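Local coordinates for packaging protein UL32 (Human herpesvirus 8 type M, PDB 6XF9) that forms a pentameric ring required for packaging of herpesviral genomes and probably acts in bringing new capsids to nuclear replication compartments, at residues P309-T314 against F341-V346; F335-P340 against L354-T359; K135-T140 against Q405-N410. One frame throughout, in Å; residues are numbered along the deposited sequence.

How the interactions relate
Following the chain from the N terminus, residues 135-140 come first, just after helix 124-133. They meet residues 405-410, so interaction 3 closes a loop of 264 residues and joins the loop that carries Cys136 of one zinc site to the loop before helix 416-430. Interactions 1 and 2 are nested inside it. Interaction 1 ties helix 308-321 to the loop 341-346, and interaction 2 ties the end of helix 329-338 to helix 349-357. Their segments alternate, so the two contacts cross. They also touch, through Ala342 and Met343 of one and Leu337, Ile355 and Arg356 of the other. Interaction 3 lies about 32 and 38 Å from them, between centres.

Interaction 1: P309-T314 against F341-V346; sequences PKALQT and FAMPYV
Thr314 sets its methyl on the ring of Tyr345. CG2 lies 3.5 Å from the ring centroid of Tyr345 and only 11° off the ring normal, a CH-pi contact over the face. The methyl is there because CG2 of Thr314 stands anti to its own backbone N. This turns OG1 back along the helix, where it bonds to Lys310 O at 3.1 Å. Lys310 O also accepts the helical bond from Thr314 N, and the two donors reach it from opposite faces of its carbonyl plane. The bond from OG1 fixes the rotation of the threonine side chain.

The opposite face of the Tyr345 ring is met by CA of Met343, 3.5 Å above the plane and offset toward the rim. The ring is thus held between its own loop and the helix.

The loop is the link between helices 329-338 and 349-357. Met343 to Val346 form a type I beta turn, closed by Val346 N to Met343 O at 3.2 Å. The turn faces one side of helix 308-321 in this largely helical protein.

The buried patch lies at Ala311. Its CB meets CG2 of Val346 at 3.6 Å and CE of Met343 at 4.2 Å. Behind this apolar patch, Met343 also packs on Ile355 of helix 349-357, and Val346 on Leu351. The side at Tyr345 is more exposed. Here Ala311 CB is more loosely placed, 4.3 Å from Tyr345 CE1. The OH of Tyr345 bonds to Glu318, one turn after Thr314 on helix 308-321.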
ATOM      1  N   PRO D 309      43.984  11.862 -14.647  1.00 46.88           N
ATOM      2  CA  PRO D 309      42.978  11.037 -15.342  1.00 46.53           C
ATOM      3  C   PRO D 309      43.500   9.704 -15.840  1.00 48.42           C
ATOM      4  O   PRO D 309      42.901   8.650 -15.572  1.00 49.30           O
ATOM      5  CB  PRO D 309      42.539  11.953 -16.487  1.00 44.98           C
ATOM      6  CG  PRO D 309      42.626  13.304 -15.913  1.00 44.03           C
ATOM      7  CD  PRO D 309      43.858  13.285 -15.038  1.00 45.45           C
ATOM      8  N   LYS D 310      44.610   9.717 -16.565  1.00 57.47           N
ATOM      9  CA  LYS D 310      45.101   8.465 -17.104  1.00 59.21           C
ATOM     10  C   LYS D 310      45.742   7.610 -16.020  1.00 60.91           C
ATOM     11  O   LYS D 310      45.664   6.375 -16.086  1.00 62.32           O
ATOM     12  CB  LYS D 310      46.098   8.747 -18.218  1.00 59.60           C
ATOM     13  CG  LYS D 310      46.100   7.692 -19.292  1.00 60.96           C
ATOM     14  CD  LYS D 310      47.437   7.627 -20.021  1.00 61.88           C
ATOM     15  CE  LYS D 310      47.812   6.175 -20.356  1.00 63.52           C
ATOM     16  NZ  LYS D 310      46.982   5.596 -21.471  1.00 63.53           N
ATOM     17  N   ALA D 311      46.349   8.246 -15.002  1.00 45.55           N
ATOM     18  CA  ALA D 311      46.986   7.494 -13.917  1.00 47.13           C
ATOM     19  C   ALA D 311      45.979   6.676 -13.130  1.00 47.71           C
ATOM     20  O   ALA D 311      46.201   5.495 -12.843  1.00 49.53           O
ATOM     21  CB  ALA D 311      47.710   8.440 -12.966  1.00 46.62           C
ATOM     22  N   LEU D 312      44.841   7.286 -12.806  1.00 43.95           N
ATOM     23  CA  LEU D 312      43.834   6.597 -12.023  1.00 44.08           C
ATOM     24  C   LEU D 312      43.171   5.507 -12.846  1.00 44.88           C
ATOM     25  O   LEU D 312      42.904   4.420 -12.326  1.00 46.47           O
ATOM     26  CB  LEU D 312      42.836   7.618 -11.509  1.00 42.02           C
ATOM     27  CG  LEU D 312      43.573   8.551 -10.548  1.00 41.99           C
ATOM     28  CD1 LEU D 312      42.719   9.783 -10.217  1.00 40.08           C
ATOM     29  CD2 LEU D 312      44.026   7.816  -9.270  1.00 43.74           C
ATOM     30  N   GLN D 313      42.915   5.763 -14.137  1.00 67.82           N
ATOM     31  CA  GLN D 313      42.377   4.695 -14.975  1.00 68.87           C
ATOM     32  C   GLN D 313      43.366   3.553 -15.112  1.00 71.13           C
ATOM     33  O   GLN D 313      42.954   2.404 -15.322  1.00 72.84           O
ATOM     34  CB  GLN D 313      41.944   5.183 -16.365  1.00 67.52           C
ATOM     35  CG  GLN D 313      41.306   4.025 -17.175  1.00 68.81           C
ATOM     36  CD  GLN D 313      40.092   3.356 -16.470  1.00 69.45           C
ATOM     37  OE1 GLN D 313      39.983   2.118 -16.437  1.00 71.33           O
ATOM     38  NE2 GLN D 313      39.145   4.186 -15.960  1.00 67.30           N
ATOM     39  N   THR D 314      44.664   3.848 -15.099  1.00 45.11           N
ATOM     40  CA  THR D 314      45.637   2.764 -15.123  1.00 47.20           C
ATOM     41  C   THR D 314      45.678   2.037 -13.784  1.00 48.74           C
ATOM     42  O   THR D 314      45.758   0.807 -13.746  1.00 50.47           O
ATOM     43  CB  THR D 314      47.005   3.325 -15.493  1.00 46.98           C
ATOM     44  OG1 THR D 314      46.995   3.716 -16.874  1.00 46.11           O
ATOM     45  CG2 THR D 314      48.079   2.296 -15.257  1.00 48.62           C
ATOM     46  N   PHE D 341      57.665   0.855  -5.515  1.00 85.81           N
ATOM     47  CA  PHE D 341      57.765   1.303  -6.885  1.00 85.36           C
ATOM     48  C   PHE D 341      56.420   1.487  -7.513  1.00 84.54           C
ATOM     49  O   PHE D 341      56.281   1.395  -8.704  1.00 84.46           O
ATOM     50  CB  PHE D 341      58.544   0.289  -7.709  1.00 85.83           C
ATOM     51  N   ALA D 342      55.426   1.744  -6.698  1.00 66.57           N
ATOM     52  CA  ALA D 342      54.058   1.849  -7.164  1.00 66.10           C
ATOM     53  C   ALA D 342      53.736   2.888  -8.173  1.00 64.80           C
ATOM     54  O   ALA D 342      54.246   3.963  -8.158  1.00 63.90           O
ATOM     55  CB  ALA D 342      53.156   2.045  -5.987  1.00 65.86           C
ATOM     56  N   MET D 343      52.841   2.550  -9.066  1.00 73.23           N
ATOM     57  CA  MET D 343      52.458   3.551 -10.072  1.00 71.96           C
ATOM     58  C   MET D 343      53.617   4.195 -10.828  1.00 71.51           C
ATOM     59  O   MET D 343      53.727   5.421 -10.868  1.00 70.38           O
ATOM     60  CB  MET D 343      51.591   4.639  -9.430  1.00 70.69           C
ATOM     61  CG  MET D 343      50.318   4.116  -8.784  1.00 70.81           C
ATOM     62  SD  MET D 343      49.318   5.426  -8.053  1.00 69.58           S
ATOM     63  CE  MET D 343      48.952   6.417  -9.499  1.00 67.64           C
ATOM     64  N   PRO D 344      54.487   3.374 -11.433  1.00 85.26           N
ATOM     65  CA  PRO D 344      55.659   3.954 -12.113  1.00 84.83           C
ATOM     66  C   PRO D 344      55.294   4.779 -13.339  1.00 83.83           C
ATOM     67  O   PRO D 344      56.132   5.565 -13.809  1.00 83.31           O
ATOM     68  CB  PRO D 344      56.494   2.728 -12.491  1.00 85.83           C
ATOM     69  CG  PRO D 344      55.568   1.537 -12.375  1.00 86.93           C
ATOM     70  CD  PRO D 344      54.243   1.980 -11.841  1.00 86.37           C
ATOM     71  N   TYR D 345      54.074   4.613 -13.867  1.00 67.12           N
ATOM     72  CA  TYR D 345      53.555   5.369 -15.001  1.00 65.86           C
ATOM     73  C   TYR D 345      53.324   6.839 -14.690  1.00 64.62           C
ATOM     74  O   TYR D 345      52.988   7.600 -15.606  1.00 63.67           O
ATOM     75  CB  TYR D 345      52.232   4.746 -15.478  1.00 65.94           C
ATOM     76  CG  TYR D 345      51.329   4.242 -14.350  1.00 66.44           C
ATOM     77  CD1 TYR D 345      50.402   5.081 -13.717  1.00 65.26           C
ATOM     78  CD2 TYR D 345      51.410   2.926 -13.921  1.00 67.94           C
ATOM     79  CE1 TYR D 345      49.598   4.609 -12.679  1.00 65.74           C
ATOM     80  CE2 TYR D 345      50.621   2.453 -12.901  1.00 68.51           C
ATOM     81  CZ  TYR D 345      49.712   3.282 -12.276  1.00 67.49           C
ATOM     82  OH  TYR D 345      48.927   2.765 -11.252  1.00 68.10           O
ATOM     83  N   VAL D 346      53.464   7.258 -13.436  1.00 68.29           N
ATOM     84  CA  VAL D 346      53.288   8.657 -13.068  1.00 67.15           C
ATOM     85  C   VAL D 346      54.682   9.261 -12.956  1.00 67.30           C
ATOM     86  O   VAL D 346      55.509   8.783 -12.168  1.00 68.12           O
ATOM     87  CB  VAL D 346      52.505   8.808 -11.750  1.00 66.77           C
ATOM     88  CG1 VAL D 346      52.354  10.283 -11.375  1.00 65.43           C
ATOM     89  CG2 VAL D 346      51.148   8.126 -11.834  1.00 66.58           C
TER

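Interaction 2: F335-P340 against L354-T359; sequences FVLDNP and LIRGCT
Arg356 reaches across to the end of helix 329-338 and meets a series of backbone carbonyls. Its chain bends at chi3 (58°), which brings the guanidinium round to the carbonyls of Leu337 and the residues after it. The group is turned so that Leu337 O lies near its plane, at one edge. NH2 of Arg356 bonds to Leu337 O at 3.3 Å with an N-H...O angle of 150°, and NE adds a weak bond to the same oxygen at 3.5 Å. NH2 comes from above the carbonyl plane of Leu337. NH1 bonds to Pro340 O at 3.2 Å, and this oxygen is tilted from the guanidinium plane. Asn339 O sits over one face of the guanidinium, so carbonyls meet the group from more than one direction. These contacts place the positive charge by carbonyls at the C-terminal end of a helix, where the helix dipole would probably favour it.

Two helix ends meet in this way. Helix 329-338 and helix 349-357 follow each other in the chain, and the loop between them carries Ala342, which packs on Arg356. The site belongs to the helical region round the zinc bound by Cys296, Cys299, His366 and Cys373.

On the apolar side, the Leu337 side chain lies obliquely to that of Arg356. CD2 of Leu337 touches CG of Arg356 at 4.0 Å. Its other branch, CD1, reaches the backbone of the second helix, 3.9 Å from Ile355 O. Leu337 also packs on Met343 and on Ile363 of helix 360-369. Leu337 is buried, whereas Arg356 is partly exposed. Asp338 turns elsewhere: its OD2 makes a salt bridge with Arg63 of a neighbouring subunit.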
ATOM      1  N   PHE D 335      47.456  -3.474  -1.711  1.00 70.56           N
ATOM      2  CA  PHE D 335      48.524  -4.295  -2.285  1.00 71.37           C
ATOM      3  C   PHE D 335      49.235  -3.581  -3.429  1.00 71.03           C
ATOM      4  O   PHE D 335      50.467  -3.612  -3.512  1.00 71.30           O
ATOM      5  CB  PHE D 335      47.978  -5.635  -2.787  1.00 72.44           C
ATOM      6  CG  PHE D 335      47.560  -6.599  -1.682  1.00 73.14           C
ATOM      7  CD1 PHE D 335      47.649  -6.242  -0.333  1.00 72.44           C
ATOM      8  CD2 PHE D 335      47.059  -7.872  -2.005  1.00 74.02           C
ATOM      9  CE1 PHE D 335      47.254  -7.139   0.659  1.00 72.57           C
ATOM     10  CE2 PHE D 335      46.665  -8.769  -1.014  1.00 73.90           C
ATOM     11  CZ  PHE D 335      46.764  -8.402   0.315  1.00 73.34           C
ATOM     12  N   VAL D 336      48.483  -2.951  -4.335  1.00 57.36           N
ATOM     13  CA  VAL D 336      49.114  -2.246  -5.453  1.00 56.71           C
ATOM     14  C   VAL D 336      49.994  -1.107  -4.953  1.00 55.49           C
ATOM     15  O   VAL D 336      51.113  -0.916  -5.432  1.00 55.39           O
ATOM     16  CB  VAL D 336      48.047  -1.743  -6.439  1.00 56.02           C
ATOM     17  CG1 VAL D 336      48.644  -0.705  -7.350  1.00 54.81           C
ATOM     18  CG2 VAL D 336      47.493  -2.906  -7.242  1.00 57.27           C
ATOM     19  N   LEU D 337      49.518  -0.354  -3.969  1.00 65.33           N
ATOM     20  CA  LEU D 337      50.189   0.852  -3.496  1.00 64.34           C
ATOM     21  C   LEU D 337      51.142   0.650  -2.322  1.00 64.75           C
ATOM     22  O   LEU D 337      51.736   1.637  -1.879  1.00 64.10           O
ATOM     23  CB  LEU D 337      49.150   1.907  -3.097  1.00 63.28           C
ATOM     24  CG  LEU D 337      48.207   2.419  -4.187  1.00 62.33           C
ATOM     25  CD1 LEU D 337      47.433   3.544  -3.592  1.00 61.20           C
ATOM     26  CD2 LEU D 337      48.991   2.918  -5.402  1.00 61.64           C
ATOM     27  N   ASP D 338      51.274  -0.561  -1.760  1.00 94.34           N
ATOM     28  CA  ASP D 338      52.314  -0.766  -0.746  1.00 94.66           C
ATOM     29  C   ASP D 338      53.692  -0.809  -1.383  1.00 94.99           C
ATOM     30  O   ASP D 338      54.664  -0.291  -0.818  1.00 94.80           O
ATOM     31  CB  ASP D 338      52.094  -2.046   0.050  1.00 95.68           C
ATOM     32  CG  ASP D 338      53.208  -2.281   1.080  1.00 96.22           C
ATOM     33  OD1 ASP D 338      53.744  -1.272   1.605  1.00 95.70           O
ATOM     34  OD2 ASP D 338      53.575  -3.456   1.340  1.00 96.94           O
ATOM     35  N   ASN D 339      53.747  -1.350  -2.599  1.00 96.61           N
ATOM     36  CA  ASN D 339      55.006  -1.522  -3.309  1.00 96.75           C
ATOM     37  C   ASN D 339      55.707  -0.189  -3.409  1.00 96.00           C
ATOM     38  O   ASN D 339      55.085   0.832  -3.704  1.00 95.11           O
ATOM     39  CB  ASN D 339      54.766  -2.102  -4.704  1.00 97.11           C
ATOM     40  CG  ASN D 339      56.050  -2.273  -5.491  1.00 97.58           C
ATOM     41  OD1 ASN D 339      57.137  -1.964  -5.004  1.00 97.49           O
ATOM     42  ND2 ASN D 339      55.930  -2.767  -6.718  1.00 97.91           N
ATOM     43  N   PRO D 340      56.996  -0.160  -3.141  1.00101.31           N
ATOM     44  CA  PRO D 340      57.727   1.092  -3.137  1.00100.60           C
ATOM     45  C   PRO D 340      57.813   1.672  -4.499  1.00 99.94           C
ATOM     46  O   PRO D 340      58.001   2.842  -4.618  1.00 99.26           O
ATOM     47  CB  PRO D 340      59.091   0.678  -2.631  1.00101.91           C
ATOM     48  CG  PRO D 340      58.837  -0.565  -1.872  1.00102.75           C
ATOM     49  CD  PRO D 340      57.863  -1.266  -2.751  1.00102.56           C
ATOM     50  N   LEU D 354      50.840  11.743  -3.469  1.00 62.06           N
ATOM     51  CA  LEU D 354      49.510  12.070  -2.959  1.00 61.73           C
ATOM     52  C   LEU D 354      48.579  10.869  -3.093  1.00 62.10           C
ATOM     53  O   LEU D 354      47.895  10.492  -2.133  1.00 62.70           O
ATOM     54  CB  LEU D 354      48.946  13.290  -3.688  1.00 60.33           C
ATOM     55  CG  LEU D 354      47.726  14.002  -3.110  1.00 60.19           C
ATOM     56  CD1 LEU D 354      47.629  15.378  -3.744  1.00 59.18           C
ATOM     57  CD2 LEU D 354      46.417  13.225  -3.340  1.00 60.08           C
ATOM     58  N   ILE D 355      48.509  10.290  -4.299  1.00 53.94           N
ATOM     59  CA  ILE D 355      47.652   9.133  -4.550  1.00 54.16           C
ATOM     60  C   ILE D 355      47.996   7.999  -3.591  1.00 55.77           C
ATOM     61  O   ILE D 355      47.110   7.367  -3.006  1.00 56.53           O
ATOM     62  CB  ILE D 355      47.761   8.703  -6.025  1.00 53.74           C
ATOM     63  CG1 ILE D 355      47.149   9.777  -6.943  1.00 51.84           C
ATOM     64  CG2 ILE D 355      47.109   7.345  -6.258  1.00 54.66           C
ATOM     65  CD1 ILE D 355      47.301   9.473  -8.437  1.00 51.42           C
ATOM     66  N   ARG D 356      49.288   7.723  -3.417  1.00 73.04           N
ATOM     67  CA  ARG D 356      49.723   6.637  -2.538  1.00 74.24           C
ATOM     68  C   ARG D 356      49.500   6.940  -1.069  1.00 74.44           C
ATOM     69  O   ARG D 356      49.519   6.016  -0.251  1.00 75.55           O
ATOM     70  CB  ARG D 356      51.187   6.325  -2.794  1.00 74.87           C
ATOM     71  CG  ARG D 356      51.396   5.835  -4.209  1.00 75.09           C
ATOM     72  CD  ARG D 356      52.814   5.403  -4.423  1.00 76.01           C
ATOM     73  NE  ARG D 356      53.184   4.357  -3.477  1.00 77.30           N
ATOM     74  CZ  ARG D 356      54.435   3.988  -3.233  1.00 77.95           C
ATOM     75  NH1 ARG D 356      55.431   4.575  -3.892  1.00 77.70           N
ATOM     76  NH2 ARG D 356      54.688   3.020  -2.357  1.00 78.76           N
ATOM     77  N   GLY D 357      49.365   8.214  -0.706  1.00 57.78           N
ATOM     78  CA  GLY D 357      49.046   8.574   0.665  1.00 57.84           C
ATOM     79  C   GLY D 357      47.573   8.500   1.003  1.00 57.85           C
ATOM     80  O   GLY D 357      47.223   8.446   2.186  1.00 58.31           O
ATOM     81  N   CYS D 358      46.701   8.540  -0.007  1.00 56.66           N
ATOM     82  CA  CYS D 358      45.275   8.391   0.229  1.00 56.43           C
ATOM     83  C   CYS D 358      44.985   7.050   0.880  1.00 57.36           C
ATOM     84  O   CYS D 358      45.676   6.055   0.639  1.00 58.20           O
ATOM     85  CB  CYS D 358      44.491   8.517  -1.077  1.00 55.49           C
ATOM     86  SG  CYS D 358      44.427  10.197  -1.776  1.00 54.25           S
ATOM     87  N   THR D 359      43.940   7.026   1.703  1.00 45.81           N
ATOM     88  CA  THR D 359      43.518   5.784   2.320  1.00 46.39           C
ATOM     89  C   THR D 359      42.897   4.865   1.268  1.00 46.49           C
ATOM     90  O   THR D 359      42.386   5.338   0.249  1.00 45.99           O
ATOM     91  CB  THR D 359      42.517   6.079   3.434  1.00 45.99           C
ATOM     92  OG1 THR D 359      41.228   6.364   2.871  1.00 45.32           O
ATOM     93  CG2 THR D 359      42.971   7.270   4.203  1.00 45.69           C
TER

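Interaction 3: K135-T140 against Q405-N410; sequences KCFKTT and QLLDAN. With ZN (zinc ion), chain O.
Lys138 lies along the backbone of residues 407-409, two positions after Cys136 of a zinc site made by three cysteines and one histidine, with a CxxC pair. Cys52, Cys55 and His130 complete the site, and SG of Cys136 binds the zinc ion at 2.3 Å. Cys136 sits within a type I beta turn from Lys135 to Lys138, which sets Lys138 against the loop before helix 416-430.

The backbone of Lys138 starts the contact, with its CA 3.0 Å from Leu407 O in a CA-H...O contact. The side chain follows past the same oxygen, CB of Lys138 at 3.4 Å and CG at 3.3 Å from Leu407 O. CD makes no contact of its own but carries the chain on toward Asp408 O, with a bend at chi3 (75°). CE comes to lie 3.3 Å from Asp408 O, and NZ goes on to a salt bridge with Asp414, outside the contact. The lysine thus runs past two carbonyls before its charge is paired.

One residue on, Thr139 N donates to Leu407 O at 3.2 Å, from above the carbonyl plane. The hydroxyl of Thr139 lies by the carboxylate of Asp408, but their modelled approach is too short to interpret.

Leu407 fills the inner side. It is buried with Phe137, and both pack on Cys79 of helix 71-83. CD1 of Leu407 meets CD1 of the Phe137 ring at 4.2 Å.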
ATOM      1  N   LYS D 135      25.395  25.008 -15.900  1.00 45.59           N
ATOM      2  CA  LYS D 135      25.999  25.195 -17.237  1.00 45.86           C
ATOM      3  C   LYS D 135      25.270  26.206 -18.130  1.00 46.57           C
ATOM      4  O   LYS D 135      24.806  25.855 -19.215  1.00 47.60           O
ATOM      5  CB  LYS D 135      26.116  23.850 -17.960  1.00 46.66           C
ATOM      6  CG  LYS D 135      26.988  22.831 -17.243  1.00 46.11           C
ATOM      7  CD  LYS D 135      27.091  21.538 -18.035  1.00 47.11           C
ATOM      8  CE  LYS D 135      27.962  20.520 -17.319  1.00 46.69           C
ATOM      9  NZ  LYS D 135      27.417  20.167 -15.978  1.00 46.35           N
ATOM     10  N   CYS D 136      25.167  27.454 -17.676  1.00 47.98           N
ATOM     11  CA  CYS D 136      24.372  28.456 -18.390  1.00 48.50           C
ATOM     12  C   CYS D 136      24.850  28.668 -19.812  1.00 49.19           C
ATOM     13  O   CYS D 136      24.076  29.160 -20.637  1.00 50.20           O
ATOM     14  CB  CYS D 136      24.388  29.800 -17.671  1.00 48.28           C
ATOM     15  SG  CYS D 136      23.861  29.743 -15.957  1.00 48.10           S
ATOM     16  N   PHE D 137      26.095  28.286 -20.125  1.00 44.21           N
ATOM     17  CA  PHE D 137      26.724  28.587 -21.411  1.00 44.74           C
ATOM     18  C   PHE D 137      26.409  27.591 -22.515  1.00 45.45           C
ATOM     19  O   PHE D 137      26.666  27.898 -23.684  1.00 46.13           O
ATOM     20  CB  PHE D 137      28.248  28.652 -21.259  1.00 44.09           C
ATOM     21  CG  PHE D 137      28.848  27.414 -20.669  1.00 43.54           C
ATOM     22  CD1 PHE D 137      29.051  26.278 -21.450  1.00 43.87           C
ATOM     23  CD2 PHE D 137      29.202  27.378 -19.322  1.00 42.77           C
ATOM     24  CE1 PHE D 137      29.607  25.127 -20.912  1.00 43.46           C
ATOM     25  CE2 PHE D 137      29.756  26.231 -18.763  1.00 42.28           C
ATOM     26  CZ  PHE D 137      29.955  25.103 -19.563  1.00 42.82           C
ATOM     27  N   LYS D 138      25.894  26.406 -22.182  1.00 45.46           N
ATOM     28  CA  LYS D 138      25.573  25.411 -23.197  1.00 46.17           C
ATOM     29  C   LYS D 138      24.540  25.990 -24.153  1.00 47.13           C
ATOM     30  O   LYS D 138      23.649  26.738 -23.742  1.00 47.26           O
ATOM     31  CB  LYS D 138      25.031  24.130 -22.546  1.00 46.37           C
ATOM     32  CG  LYS D 138      26.096  23.172 -22.021  1.00 45.89           C
ATOM     33  CD  LYS D 138      25.446  22.013 -21.276  1.00 46.32           C
ATOM     34  CE  LYS D 138      24.821  21.024 -22.257  1.00 47.66           C
ATOM     35  NZ  LYS D 138      24.358  19.750 -21.633  1.00 48.11           N
ATOM     36  N   THR D 139      24.686  25.706 -25.446  1.00 53.98           N
ATOM     37  CA  THR D 139      23.670  26.143 -26.395  1.00 54.83           C
ATOM     38  C   THR D 139      22.539  25.125 -26.367  1.00 55.82           C
ATOM     39  O   THR D 139      22.750  23.949 -26.679  1.00 56.35           O
ATOM     40  CB  THR D 139      24.233  26.295 -27.801  1.00 54.91           C
ATOM     41  OG1 THR D 139      24.519  25.005 -28.311  1.00 55.56           O
ATOM     42  CG2 THR D 139      25.558  27.074 -27.735  1.00 54.17           C
ATOM     43  N   THR D 140      21.350  25.568 -25.969  1.00 62.38           N
ATOM     44  CA  THR D 140      20.192  24.700 -25.801  1.00 63.55           C
ATOM     45  C   THR D 140      19.038  25.223 -26.647  1.00 64.52           C
ATOM     46  O   THR D 140      18.845  26.438 -26.769  1.00 64.16           O
ATOM     47  CB  THR D 140      19.758  24.624 -24.313  1.00 63.29           C
ATOM     48  OG1 THR D 140      19.284  25.909 -23.887  1.00 62.98           O
ATOM     49  CG2 THR D 140      20.925  24.188 -23.398  1.00 62.00           C
ATOM     50  N   GLN D 405      29.137  26.482 -31.482  1.00 74.01           N
ATOM     51  CA  GLN D 405      29.022  25.132 -32.032  1.00 73.64           C
ATOM     52  C   GLN D 405      29.586  24.055 -31.108  1.00 72.81           C
ATOM     53  O   GLN D 405      29.156  22.890 -31.192  1.00 72.69           O
ATOM     54  CB  GLN D 405      29.716  25.027 -33.388  1.00 73.71           C
ATOM     55  CG  GLN D 405      29.103  25.855 -34.479  1.00 74.53           C
ATOM     56  CD  GLN D 405      27.643  25.581 -34.635  1.00 75.50           C
ATOM     57  OE1 GLN D 405      27.192  24.441 -34.476  1.00 75.60           O
ATOM     58  NE2 GLN D 405      26.874  26.625 -34.944  1.00 76.47           N
ATOM     59  N   LEU D 406      30.554  24.390 -30.250  1.00 46.35           N
ATOM     60  CA  LEU D 406      31.198  23.361 -29.449  1.00 45.50           C
ATOM     61  C   LEU D 406      30.628  23.264 -28.041  1.00 45.46           C
ATOM     62  O   LEU D 406      31.144  22.477 -27.233  1.00 44.81           O
ATOM     63  CB  LEU D 406      32.706  23.606 -29.347  1.00 44.94           C
ATOM     64  CG  LEU D 406      33.652  23.216 -30.477  1.00 45.00           C
ATOM     65  CD1 LEU D 406      34.917  24.021 -30.295  1.00 45.03           C
ATOM     66  CD2 LEU D 406      33.972  21.762 -30.467  1.00 44.85           C
ATOM     67  N   LEU D 407      29.591  24.042 -27.720  1.00 40.56           N
ATOM     68  CA  LEU D 407      29.098  24.109 -26.353  1.00 40.49           C
ATOM     69  C   LEU D 407      27.722  23.486 -26.204  1.00 40.98           C
ATOM     70  O   LEU D 407      27.091  23.645 -25.158  1.00 41.43           O
ATOM     71  CB  LEU D 407      29.070  25.555 -25.861  1.00 41.25           C
ATOM     72  CG  LEU D 407      30.448  26.216 -25.834  1.00 40.95           C
ATOM     73  CD1 LEU D 407      30.392  27.610 -25.256  1.00 41.83           C
ATOM     74  CD2 LEU D 407      31.464  25.356 -25.092  1.00 39.95           C
ATOM     75  N   ASP D 408      27.289  22.761 -27.225  1.00 72.43           N
ATOM     76  CA  ASP D 408      26.036  22.027 -27.180  1.00 72.91           C
ATOM     77  C   ASP D 408      26.072  20.867 -26.169  1.00 72.04           C
ATOM     78  O   ASP D 408      25.081  20.599 -25.488  1.00 72.57           O
ATOM     79  CB  ASP D 408      25.675  21.498 -28.570  1.00 73.25           C
ATOM     80  CG  ASP D 408      25.503  22.607 -29.589  1.00 74.33           C
ATOM     81  OD1 ASP D 408      25.656  23.789 -29.216  1.00 74.85           O
ATOM     82  OD2 ASP D 408      25.213  22.297 -30.764  1.00 75.01           O
ATOM     83  N   ALA D 409      27.217  20.185 -26.080  1.00 39.26           N
ATOM     84  CA  ALA D 409      27.355  18.999 -25.241  1.00 38.56           C
ATOM     85  C   ALA D 409      28.816  18.582 -25.146  1.00 37.83           C
ATOM     86  O   ALA D 409      29.571  18.681 -26.112  1.00 38.06           O
ATOM     87  CB  ALA D 409      26.541  17.820 -25.775  1.00 38.82           C
ATOM     88  N   ASN D 410      29.179  18.067 -23.975  1.00 37.09           N
ATOM     89  CA  ASN D 410      30.473  17.444 -23.760  1.00 36.49           C
ATOM     90  C   ASN D 410      30.434  16.103 -24.467  1.00 36.90           C
ATOM     91  O   ASN D 410      29.547  15.293 -24.192  1.00 37.17           O
ATOM     92  CB  ASN D 410      30.714  17.315 -22.249  1.00 36.00           C
ATOM     93  CG  ASN D 410      31.922  16.451 -21.883  1.00 35.66           C
ATOM     94  OD1 ASN D 410      32.164  15.412 -22.488  1.00 36.09           O
ATOM     95  ND2 ASN D 410      32.673  16.874 -20.862  1.00 35.44           N
TER
HETATM   96 ZN    ZN O 501      24.553  31.810 -15.255  1.00 50.90          ZN